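Local structure of histidine--tRNA ligase (Staphylococcus aureus, 1QE0) at residues F124-V129 / G305-I310; E142-V147 / T265-M270; Y35-T40 / K103-G108; N24-L29 / M148-S153. The protein catalyses the ATP-dependent attachment of L-histidine to tRNA(His), releasing AMP and diphosphate, and works as a homodimer. All blocks are in the same frame, centred on the assembly; numbering follows the deposited sequence.

In the fold
Contact 1 joins the strands of motifs 2 and 3 in the antiparallel sheet that forms the heart of the class II catalytic domain, and contact 3 extends that sheet through a parallel strand, its centre about 10 Å from that of contact 1. Contacts 2 and 4 share helix 137-153, which lies on one side of the sheet; their centres are about 13 Å apart. Phe306 of contact 1 meets Phe267 of contact 2 (CB to CZ 3.6 Å), while Tyr105 of contact 3 reaches Asp27 of contact 4 (OH to OD1 2.8 Å, probably a hydrogen bond). No ligand is bound; the sheet's other face is where class II enzymes place their active site.

Contact 1 of 4, residues F124-V129 / G305-I310; sequences FNQFGV and GFALSI
Phe127 and Leu308 form a hydrogen-bonded antiparallel pair in the central sheet of the class II synthetase fold, where the second strand of motif 2 (124-129) runs beside the strand of motif 3 (305-309). Phe127 N donates to Leu308 O over 2.7 Å and nearly straight, at 171°, and Leu308 N returns a bond to Phe127 O. In the next pair the bond from Val129 N to Phe306 O is longer, 3.3 Å.

The tight packing lies on the face that bears all four of these side chains. Those of Phe127 and Leu308 run alongside each other, with Phe127 CB 3.7 Å from Leu308 CD2. With CG between the backbone N and the carbonyl carbon (chi1 62°), Phe306 turns its ring toward Val129, whose two methyls meet the outer part of that ring, CG2 at 3.5 Å from CE2 and CG1 at 3.6 Å from CZ. Met146 and Leu26, from two helices, close over this layer.

The other face is looser. Gln126 NE2 lies 4.0 Å from Ala307 CB; its OE1 accepts from Gly81 N. Ala307 and Ser309 stay partly exposed, consistent with the active-site side of the sheet. Beyond Ser309, the N-cap of the motif 3 helix, Ile310 N bonds to Asn125 O at 3.1 Å.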
# COMPACT_ATOMS: atom_id res chain seq x y z
N PHE A 124 6.72 12.16 -1.99
CA PHE A 124 5.67 12.12 -1.00
C PHE A 124 4.72 10.99 -1.37
O PHE A 124 4.74 10.53 -2.50
CB PHE A 124 4.97 13.48 -0.91
CG PHE A 124 4.52 14.02 -2.23
CD1 PHE A 124 5.45 14.48 -3.16
CD2 PHE A 124 3.17 14.09 -2.55
CE1 PHE A 124 5.03 14.99 -4.38
CE2 PHE A 124 2.74 14.60 -3.77
CZ PHE A 124 3.68 15.05 -4.69
N ASN A 125 3.92 10.52 -0.42
CA ASN A 125 3.01 9.43 -0.70
C ASN A 125 1.54 9.80 -0.69
O ASN A 125 0.93 9.84 0.38
CB ASN A 125 3.21 8.32 0.33
CG ASN A 125 4.15 7.22 -0.14
OD1 ASN A 125 5.21 7.48 -0.73
ND2 ASN A 125 3.78 6.00 0.13
N GLN A 126 0.96 9.98 -1.87
CA GLN A 126 -0.46 10.32 -1.95
C GLN A 126 -1.35 9.11 -2.25
O GLN A 126 -0.95 8.15 -2.94
CB GLN A 126 -0.73 11.49 -2.92
CG GLN A 126 -0.90 11.13 -4.40
CD GLN A 126 -1.41 12.30 -5.27
OE1 GLN A 126 -1.84 12.09 -6.42
NE2 GLN A 126 -1.36 13.52 -4.73
N PHE A 127 -2.54 9.15 -1.66
CA PHE A 127 -3.56 8.12 -1.81
C PHE A 127 -4.72 8.84 -2.50
O PHE A 127 -4.89 10.03 -2.27
CB PHE A 127 -3.99 7.63 -0.42
CG PHE A 127 -5.19 6.71 -0.42
CD1 PHE A 127 -5.02 5.32 -0.38
CD2 PHE A 127 -6.48 7.23 -0.46
CE1 PHE A 127 -6.13 4.47 -0.38
CE2 PHE A 127 -7.60 6.38 -0.46
CZ PHE A 127 -7.42 5.01 -0.42
N GLY A 128 -5.48 8.16 -3.34
CA GLY A 128 -6.61 8.80 -4.00
C GLY A 128 -7.63 7.85 -4.64
O GLY A 128 -7.36 6.64 -4.79
N VAL A 129 -8.83 8.35 -4.93
CA VAL A 129 -9.85 7.55 -5.60
C VAL A 129 -10.37 8.31 -6.79
O VAL A 129 -10.28 9.53 -6.84
CB VAL A 129 -11.06 7.19 -4.72
CG1 VAL A 129 -10.62 6.91 -3.35
CG2 VAL A 129 -12.17 8.25 -4.83
N GLY A 305 -13.08 12.60 -8.05
CA GLY A 305 -12.05 11.94 -7.28
C GLY A 305 -11.49 12.90 -6.27
O GLY A 305 -11.94 14.05 -6.20
N PHE A 306 -10.52 12.43 -5.51
CA PHE A 306 -9.87 13.24 -4.52
C PHE A 306 -8.52 12.62 -4.31
O PHE A 306 -8.25 11.56 -4.89
CB PHE A 306 -10.68 13.29 -3.21
CG PHE A 306 -10.86 11.95 -2.51
CD1 PHE A 306 -9.89 11.44 -1.68
CD2 PHE A 306 -12.05 11.28 -2.59
CE1 PHE A 306 -10.11 10.29 -0.94
CE2 PHE A 306 -12.28 10.13 -1.86
CZ PHE A 306 -11.32 9.64 -1.04
N ALA A 307 -7.65 13.28 -3.55
CA ALA A 307 -6.30 12.78 -3.24
C ALA A 307 -6.07 13.20 -1.83
O ALA A 307 -6.55 14.22 -1.41
CB ALA A 307 -5.28 13.39 -4.13
N LEU A 308 -5.15 12.51 -1.18
CA LEU A 308 -4.92 12.72 0.22
C LEU A 308 -3.50 12.27 0.45
O LEU A 308 -3.00 11.40 -0.27
CB LEU A 308 -5.94 11.83 0.91
CG LEU A 308 -5.93 11.01 2.20
CD1 LEU A 308 -7.25 10.33 2.23
CD2 LEU A 308 -4.84 9.96 2.27
N SER A 309 -2.82 12.90 1.41
CA SER A 309 -1.43 12.56 1.73
C SER A 309 -1.38 11.75 2.99
O SER A 309 -1.95 12.16 4.00
CB SER A 309 -0.63 13.84 1.95
OG SER A 309 0.60 13.58 2.61
N ILE A 310 -0.66 10.63 2.94
CA ILE A 310 -0.54 9.78 4.13
C ILE A 310 0.33 10.48 5.17
O ILE A 310 0.08 10.43 6.39
CB ILE A 310 0.05 8.40 3.80
CG1 ILE A 310 -0.88 7.65 2.84
CG2 ILE A 310 0.23 7.59 5.10
CD1 ILE A 310 -2.18 7.25 3.47

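Contact 2 of 4, residues E142-V147 / T265-M270; sequences EVLAMV and TAFELM
Leu144 lays its CD2 methyl over one face of the Phe267 ring, the central contact where helix 137-153 packs on the antiparallel sheet of the class II catalytic domain. Segment 142-147 and strand 265-270 point almost the same way, 11° apart, with their axes 10.2 Å from each other, and no hydrogen bond crosses between them. The Leu144 CD2 methyl stands 3.4 Å from the Phe267 ring centroid, a CH-pi contact displaced toward the CG and CD1 rim. Val147 approaches from the opposite direction, at the CE2 corner of the ring: its CG1, which stands between the backbone N and the carbonyl carbon (chi1 59°), is 3.6 Å from Phe267 CE2, with CG2 3.8 Å from the same CE2. Val147 CG2 also touches Leu269 CD1 at 4.0 Å, so one valine spans two strand residues whose side chains both point to the helix. The same Leu269 CD1 lies 3.4 Å from the backbone Val147 O. Val143 CG2 adds a longer contact to the Phe267 ring.

A second shell surrounds these groups. Leu161 and Ile163 of the neighbouring strand 159-165 pack against Phe267, while Val238 and Leu242 of helix 231-245 support Leu144. Thr265, whose methyl reaches Leu144, hydrogen-bonds through OG1 to Asp140 OD1, near the start of helix 137-153. Glu142 does not touch the strand; its carboxylate reaches the dimer interface, where Arg353 and Tyr363 of the second subunit bind OE2. Within its own chain, Glu142 OE2 makes a salt bridge to Lys103 NZ, and OE1 is hydrogen-bonded to Tyr35 OH.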
# COMPACT_ATOMS: atom_id res chain seq x y z
N GLU A 142 -21.48 9.69 -2.30
CA GLU A 142 -20.70 8.51 -1.91
C GLU A 142 -19.23 8.83 -1.68
O GLU A 142 -18.63 8.31 -0.71
CB GLU A 142 -20.78 7.39 -2.94
CG GLU A 142 -19.90 6.21 -2.60
CD GLU A 142 -19.81 5.23 -3.74
OE1 GLU A 142 -18.88 5.38 -4.57
OE2 GLU A 142 -20.65 4.31 -3.81
N VAL A 143 -18.64 9.67 -2.55
CA VAL A 143 -17.25 10.01 -2.35
C VAL A 143 -17.06 10.97 -1.21
O VAL A 143 -16.01 10.93 -0.57
CB VAL A 143 -16.51 10.49 -3.59
CG1 VAL A 143 -17.07 9.87 -4.86
CG2 VAL A 143 -16.42 11.96 -3.63
N LEU A 144 -18.07 11.80 -0.92
CA LEU A 144 -17.96 12.77 0.20
C LEU A 144 -18.15 12.10 1.53
O LEU A 144 -17.49 12.43 2.50
CB LEU A 144 -18.94 13.92 0.10
CG LEU A 144 -18.70 14.87 -1.07
CD1 LEU A 144 -19.90 15.77 -1.18
CD2 LEU A 144 -17.43 15.65 -0.90
N ALA A 145 -19.07 11.15 1.59
CA ALA A 145 -19.32 10.40 2.80
C ALA A 145 -18.04 9.59 3.09
O ALA A 145 -17.64 9.41 4.25
CB ALA A 145 -20.48 9.48 2.58
N MET A 146 -17.38 9.12 2.01
CA MET A 146 -16.15 8.34 2.11
C MET A 146 -14.97 9.17 2.66
O MET A 146 -14.32 8.76 3.63
CB MET A 146 -15.77 7.76 0.73
CG MET A 146 -14.48 6.94 0.71
SD MET A 146 -13.81 6.77 -0.97
CE MET A 146 -14.83 5.58 -1.59
N VAL A 147 -14.71 10.33 2.05
CA VAL A 147 -13.61 11.17 2.48
C VAL A 147 -13.81 11.50 3.96
O VAL A 147 -12.84 11.64 4.69
CB VAL A 147 -13.43 12.43 1.59
CG1 VAL A 147 -14.66 13.27 1.60
CG2 VAL A 147 -12.25 13.27 2.06
N THR A 265 -19.39 19.53 -8.06
CA THR A 265 -18.83 19.46 -6.73
C THR A 265 -17.35 19.62 -6.55
O THR A 265 -16.55 19.03 -7.27
CB THR A 265 -19.28 18.22 -6.05
OG1 THR A 265 -20.70 18.23 -6.09
CG2 THR A 265 -18.84 18.21 -4.59
N ALA A 266 -17.00 20.49 -5.62
CA ALA A 266 -15.61 20.78 -5.29
C ALA A 266 -15.65 20.75 -3.78
O ALA A 266 -16.65 21.15 -3.19
CB ALA A 266 -15.23 22.14 -5.80
N PHE A 267 -14.63 20.15 -3.16
CA PHE A 267 -14.60 20.07 -1.73
C PHE A 267 -13.19 20.02 -1.18
O PHE A 267 -12.22 19.82 -1.93
CB PHE A 267 -15.44 18.90 -1.21
CG PHE A 267 -14.79 17.57 -1.40
CD1 PHE A 267 -14.90 16.90 -2.61
CD2 PHE A 267 -14.02 17.01 -0.38
CE1 PHE A 267 -14.25 15.68 -2.82
CE2 PHE A 267 -13.36 15.78 -0.56
CZ PHE A 267 -13.48 15.13 -1.79
N GLU A 268 -13.09 20.20 0.13
CA GLU A 268 -11.84 20.19 0.84
C GLU A 268 -12.21 19.79 2.24
O GLU A 268 -13.24 20.25 2.74
CB GLU A 268 -11.27 21.58 0.84
CG GLU A 268 -9.94 21.59 0.20
CD GLU A 268 -9.36 22.98 0.06
OE1 GLU A 268 -8.77 23.24 -1.01
OE2 GLU A 268 -9.48 23.78 1.01
N LEU A 269 -11.48 18.84 2.82
CA LEU A 269 -11.75 18.38 4.18
C LEU A 269 -10.71 19.11 4.97
O LEU A 269 -9.55 19.19 4.56
CB LEU A 269 -11.51 16.88 4.35
CG LEU A 269 -12.40 16.15 5.37
CD1 LEU A 269 -11.89 14.80 5.69
CD2 LEU A 269 -12.52 16.90 6.63
N MET A 270 -11.12 19.72 6.08
CA MET A 270 -10.12 20.43 6.85
C MET A 270 -10.12 20.13 8.33
O MET A 270 -11.09 19.63 8.90
CB MET A 270 -10.09 21.93 6.54
CG MET A 270 -11.13 22.42 5.54
SD MET A 270 -10.64 23.98 4.81
CE MET A 270 -9.20 23.47 3.95

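Contact 3 of 4, residues Y35-T40 / K103-G108; sequences YKEIRT and KLYYNG
Lys36 is gripped through both its backbone polar atoms by strand 103-108, in the parallel pairing that sets the short strand after the motif 1 helix against the first strand of motif 2, as in class II synthetases. Lys36 N donates to Lys103 O at 2.9 Å, and its O accepts from Tyr105 N. Ile38 N then bonds to Tyr105 O at 3.0 Å.

Charges at the dimer interface come next. Arg39 NH2 meets Glu37 OE1 on its syn side at 3.0 Å, and Arg20 of the second subunit binds the same oxygen. Lys103 NZ pairs with Asp360 of that subunit.

Two aromatic rings carry much of the packing, beside Ile38 CD1, which meets Leu104 CD1 at 4.3 Å. Glu37 CB sits over one face of the Tyr105 ring, 3.9 Å from the centroid; with CG anti to the backbone N (chi1 -170°), the chain runs on so that the carboxylate is nearly parallel to the ring. At the edge of that ring, Tyr35 O is 3.6 Å from Tyr105 CD2. Lys103 CB lies over the centre of the Tyr35 ring, 3.7 Å from the centroid, and the rest of the chain crosses the ring at about a right angle, bringing Lys103 CE near Tyr35 CE2.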
# COMPACT_ATOMS: atom_id res chain seq x y z
N TYR A 35 -14.19 0.13 -4.29
CA TYR A 35 -13.22 0.75 -5.19
C TYR A 35 -12.09 -0.26 -5.29
O TYR A 35 -11.74 -0.90 -4.29
CB TYR A 35 -12.70 2.04 -4.63
CG TYR A 35 -13.65 3.16 -4.84
CD1 TYR A 35 -13.34 4.22 -5.69
CD2 TYR A 35 -14.86 3.17 -4.21
CE1 TYR A 35 -14.25 5.27 -5.90
CE2 TYR A 35 -15.78 4.22 -4.42
CZ TYR A 35 -15.46 5.26 -5.27
OH TYR A 35 -16.38 6.26 -5.50
N LYS A 36 -11.55 -0.44 -6.49
CA LYS A 36 -10.47 -1.39 -6.74
C LYS A 36 -9.11 -0.72 -6.94
O LYS A 36 -9.03 0.34 -7.55
CB LYS A 36 -10.84 -2.21 -7.96
CG LYS A 36 -12.31 -2.63 -8.02
CD LYS A 36 -12.73 -3.63 -6.94
CE LYS A 36 -14.15 -4.14 -7.20
NZ LYS A 36 -14.66 -5.03 -6.10
N GLU A 37 -8.04 -1.35 -6.45
CA GLU A 37 -6.70 -0.77 -6.53
C GLU A 37 -5.99 -0.93 -7.85
O GLU A 37 -5.99 -1.99 -8.43
CB GLU A 37 -5.79 -1.34 -5.46
CG GLU A 37 -4.49 -0.55 -5.38
CD GLU A 37 -3.44 -1.17 -4.47
OE1 GLU A 37 -3.45 -2.39 -4.23
OE2 GLU A 37 -2.56 -0.42 -4.02
N ILE A 38 -5.35 0.14 -8.30
CA ILE A 38 -4.61 0.09 -9.55
C ILE A 38 -3.24 0.65 -9.18
O ILE A 38 -3.13 1.49 -8.29
CB ILE A 38 -5.31 0.95 -10.64
CG1 ILE A 38 -4.59 0.85 -11.98
CG2 ILE A 38 -5.39 2.41 -10.20
CD1 ILE A 38 -5.22 1.74 -13.03
N ARG A 39 -2.19 0.12 -9.79
CA ARG A 39 -0.83 0.54 -9.52
C ARG A 39 -0.20 0.85 -10.85
O ARG A 39 0.03 -0.02 -11.66
CB ARG A 39 -0.06 -0.57 -8.85
CG ARG A 39 -0.80 -1.25 -7.76
CD ARG A 39 0.14 -1.87 -6.77
NE ARG A 39 -0.59 -2.40 -5.64
CZ ARG A 39 -0.07 -3.27 -4.81
NH1 ARG A 39 1.17 -3.67 -5.00
NH2 ARG A 39 -0.80 -3.78 -3.82
N THR A 40 0.05 2.12 -11.06
CA THR A 40 0.63 2.67 -12.27
C THR A 40 2.16 2.71 -12.07
O THR A 40 2.64 2.62 -10.94
CB THR A 40 0.02 4.09 -12.37
OG1 THR A 40 -1.24 4.00 -13.01
CG2 THR A 40 0.95 5.14 -13.00
N LYS A 103 -14.74 2.57 -10.49
CA LYS A 103 -14.39 3.05 -9.16
C LYS A 103 -13.02 2.50 -8.81
O LYS A 103 -12.92 1.35 -8.37
CB LYS A 103 -15.43 2.52 -8.20
CG LYS A 103 -16.80 3.13 -8.44
CD LYS A 103 -17.90 2.42 -7.68
CE LYS A 103 -18.10 2.97 -6.31
NZ LYS A 103 -19.38 2.40 -5.79
N LEU A 104 -11.97 3.32 -8.96
CA LEU A 104 -10.58 2.91 -8.71
C LEU A 104 -9.86 3.75 -7.64
O LEU A 104 -10.14 4.94 -7.49
CB LEU A 104 -9.79 3.10 -10.00
CG LEU A 104 -10.02 2.36 -11.32
CD1 LEU A 104 -9.25 3.08 -12.43
CD2 LEU A 104 -9.61 0.92 -11.22
N TYR A 105 -8.88 3.16 -6.96
CA TYR A 105 -8.10 3.88 -5.97
C TYR A 105 -6.63 3.52 -6.08
O TYR A 105 -6.27 2.50 -6.68
CB TYR A 105 -8.58 3.62 -4.54
CG TYR A 105 -8.08 2.38 -3.84
CD1 TYR A 105 -6.89 2.37 -3.11
CD2 TYR A 105 -8.83 1.22 -3.85
CE1 TYR A 105 -6.49 1.25 -2.42
CE2 TYR A 105 -8.43 0.09 -3.16
CZ TYR A 105 -7.28 0.11 -2.45
OH TYR A 105 -6.95 -1.05 -1.77
N TYR A 106 -5.78 4.39 -5.55
CA TYR A 106 -4.34 4.15 -5.61
C TYR A 106 -3.71 4.64 -4.34
O TYR A 106 -4.37 5.25 -3.51
CB TYR A 106 -3.73 4.84 -6.82
CG TYR A 106 -3.92 6.31 -6.86
CD1 TYR A 106 -4.86 6.89 -7.71
CD2 TYR A 106 -3.17 7.14 -6.03
CE1 TYR A 106 -5.05 8.26 -7.72
CE2 TYR A 106 -3.36 8.52 -6.03
CZ TYR A 106 -4.30 9.07 -6.87
OH TYR A 106 -4.50 10.43 -6.83
N ASN A 107 -2.43 4.35 -4.18
CA ASN A 107 -1.68 4.76 -2.99
C ASN A 107 -0.19 4.48 -3.28
O ASN A 107 0.20 3.33 -3.42
CB ASN A 107 -2.15 3.91 -1.80
CG ASN A 107 -1.52 4.33 -0.47
OD1 ASN A 107 -0.50 5.01 -0.42
ND2 ASN A 107 -2.13 3.92 0.61
N GLY A 108 0.62 5.53 -3.41
CA GLY A 108 2.03 5.31 -3.67
C GLY A 108 2.77 6.61 -3.69
O GLY A 108 2.18 7.67 -3.52

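Contact 4 of 4, residues N24-L29 / M148-S153; sequences NQLDEL and MHIYQS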
# COMPACT_ATOMS: atom_id res chain seq x y z
N ASN A 24 -3.36 -0.42 5.37
CA ASN A 24 -4.26 -1.57 5.45
C ASN A 24 -5.69 -1.16 5.74
O ASN A 24 -6.63 -1.70 5.17
CB ASN A 24 -3.79 -2.61 6.47
CG ASN A 24 -4.74 -3.83 6.56
OD1 ASN A 24 -5.42 -4.04 7.57
ND2 ASN A 24 -4.76 -4.65 5.51
N GLN A 25 -5.85 -0.18 6.61
CA GLN A 25 -7.18 0.31 6.94
C GLN A 25 -7.90 0.93 5.73
O GLN A 25 -9.13 0.82 5.61
CB GLN A 25 -7.09 1.30 8.09
CG GLN A 25 -8.39 1.94 8.40
CD GLN A 25 -8.52 2.26 9.84
OE1 GLN A 25 -8.05 1.52 10.69
NE2 GLN A 25 -9.20 3.34 10.15
N LEU A 26 -7.14 1.61 4.86
CA LEU A 26 -7.71 2.23 3.65
C LEU A 26 -8.12 1.15 2.63
O LEU A 26 -9.15 1.26 1.96
CB LEU A 26 -6.72 3.22 3.05
CG LEU A 26 -6.56 4.56 3.79
CD1 LEU A 26 -5.36 5.41 3.29
CD2 LEU A 26 -7.87 5.31 3.66
N ASP A 27 -7.33 0.09 2.53
CA ASP A 27 -7.67 -0.97 1.61
C ASP A 27 -8.99 -1.61 2.03
O ASP A 27 -9.79 -1.99 1.18
CB ASP A 27 -6.55 -2.01 1.58
CG ASP A 27 -5.25 -1.46 1.04
OD1 ASP A 27 -5.24 -0.43 0.33
OD2 ASP A 27 -4.20 -2.05 1.31
N GLU A 28 -9.23 -1.69 3.34
CA GLU A 28 -10.46 -2.27 3.87
C GLU A 28 -11.64 -1.38 3.60
O GLU A 28 -12.68 -1.85 3.16
CB GLU A 28 -10.38 -2.47 5.36
CG GLU A 28 -9.30 -3.42 5.78
CD GLU A 28 -9.33 -3.69 7.26
OE1 GLU A 28 -10.35 -3.33 7.91
OE2 GLU A 28 -8.33 -4.26 7.76
N LEU A 29 -11.51 -0.11 3.94
CA LEU A 29 -12.57 0.85 3.70
C LEU A 29 -12.95 0.81 2.20
O LEU A 29 -14.14 0.79 1.87
CB LEU A 29 -12.12 2.28 4.07
CG LEU A 29 -12.39 2.98 5.41
CD1 LEU A 29 -12.99 2.04 6.39
CD2 LEU A 29 -11.12 3.58 5.95
N MET A 148 -15.06 11.50 4.41
CA MET A 148 -15.35 11.77 5.81
C MET A 148 -15.09 10.50 6.61
O MET A 148 -14.48 10.52 7.69
CB MET A 148 -16.80 12.16 5.97
CG MET A 148 -17.02 13.11 7.10
SD MET A 148 -16.35 14.70 6.66
CE MET A 148 -17.38 15.70 7.66
N HIS A 149 -15.53 9.38 6.05
CA HIS A 149 -15.37 8.11 6.69
C HIS A 149 -13.88 7.80 6.91
O HIS A 149 -13.47 7.44 8.01
CB HIS A 149 -16.04 7.03 5.85
CG HIS A 149 -16.25 5.72 6.53
ND1 HIS A 149 -16.76 4.61 5.93
CD2 HIS A 149 -15.97 5.33 7.81
CE1 HIS A 149 -16.80 3.60 6.76
NE2 HIS A 149 -16.32 4.01 7.91
N ILE A 150 -13.06 7.98 5.88
CA ILE A 150 -11.63 7.67 6.01
C ILE A 150 -11.03 8.27 7.27
O ILE A 150 -10.59 7.53 8.17
CB ILE A 150 -10.83 8.16 4.77
CG1 ILE A 150 -11.09 7.21 3.60
CG2 ILE A 150 -9.33 8.25 5.08
CD1 ILE A 150 -10.74 7.79 2.26
N TYR A 151 -11.08 9.60 7.36
CA TYR A 151 -10.54 10.33 8.48
C TYR A 151 -11.22 10.04 9.80
O TYR A 151 -10.56 9.93 10.83
CB TYR A 151 -10.56 11.81 8.20
CG TYR A 151 -9.62 12.16 7.12
CD1 TYR A 151 -8.28 12.35 7.39
CD2 TYR A 151 -10.04 12.32 5.84
CE1 TYR A 151 -7.39 12.70 6.40
CE2 TYR A 151 -9.16 12.67 4.83
CZ TYR A 151 -7.84 12.86 5.12
OH TYR A 151 -6.96 13.24 4.12
N GLN A 152 -12.53 9.88 9.79
CA GLN A 152 -13.19 9.57 11.05
C GLN A 152 -12.84 8.17 11.51
O GLN A 152 -12.85 7.89 12.69
CB GLN A 152 -14.70 9.71 10.94
CG GLN A 152 -15.19 11.13 10.65
CD GLN A 152 -16.69 11.25 10.85
OE1 GLN A 152 -17.46 10.43 10.34
NE2 GLN A 152 -17.11 12.26 11.60
N SER A 153 -12.48 7.29 10.60
CA SER A 153 -12.18 5.93 11.01
C SER A 153 -10.93 5.88 11.87
O SER A 153 -10.69 4.93 12.61
CB SER A 153 -12.09 4.98 9.80
OG SER A 153 -10.99 5.22 8.93
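Leu26 and Ile150 meet at about a right angle, the CD2 methyl of the leucine fitting against the branched side of the isoleucine, 3.6 Å from CG2 and 3.7 Å from CG1. One turn on, Leu29 divides its methyls between two partners. CD1 stands 4.0 Å above the plane of the His149 imidazole, offset toward the CE1 and NE2 rim, while CD2 lies 3.4 Å from Ser153 OG. His149 ND1 is hydrogen-bonded to Tyr33 OH of the same chain, and the ring stacks on His354 of the second subunit.

The polar part is made by Gln25, its CG anti to the backbone N (chi1 174°) and its chain bent at the next bond, which brings NE2 to Ser153 OG at 2.9 Å, the acceptor near the amide plane. A weak second bond runs from Gln25 NE2 to Ser153 O.

Segments 24-29 and 148-153 run largely against each other, at 140°, with axes 10.8 Å apart. Ile150 rests on Phe306 and Leu308, and Leu26 on Phe127, so both cover one side of the central sheet. The pair packs the long motif 1 helix, part of the dimer interface in class II synthetases, against a second helix on that sheet.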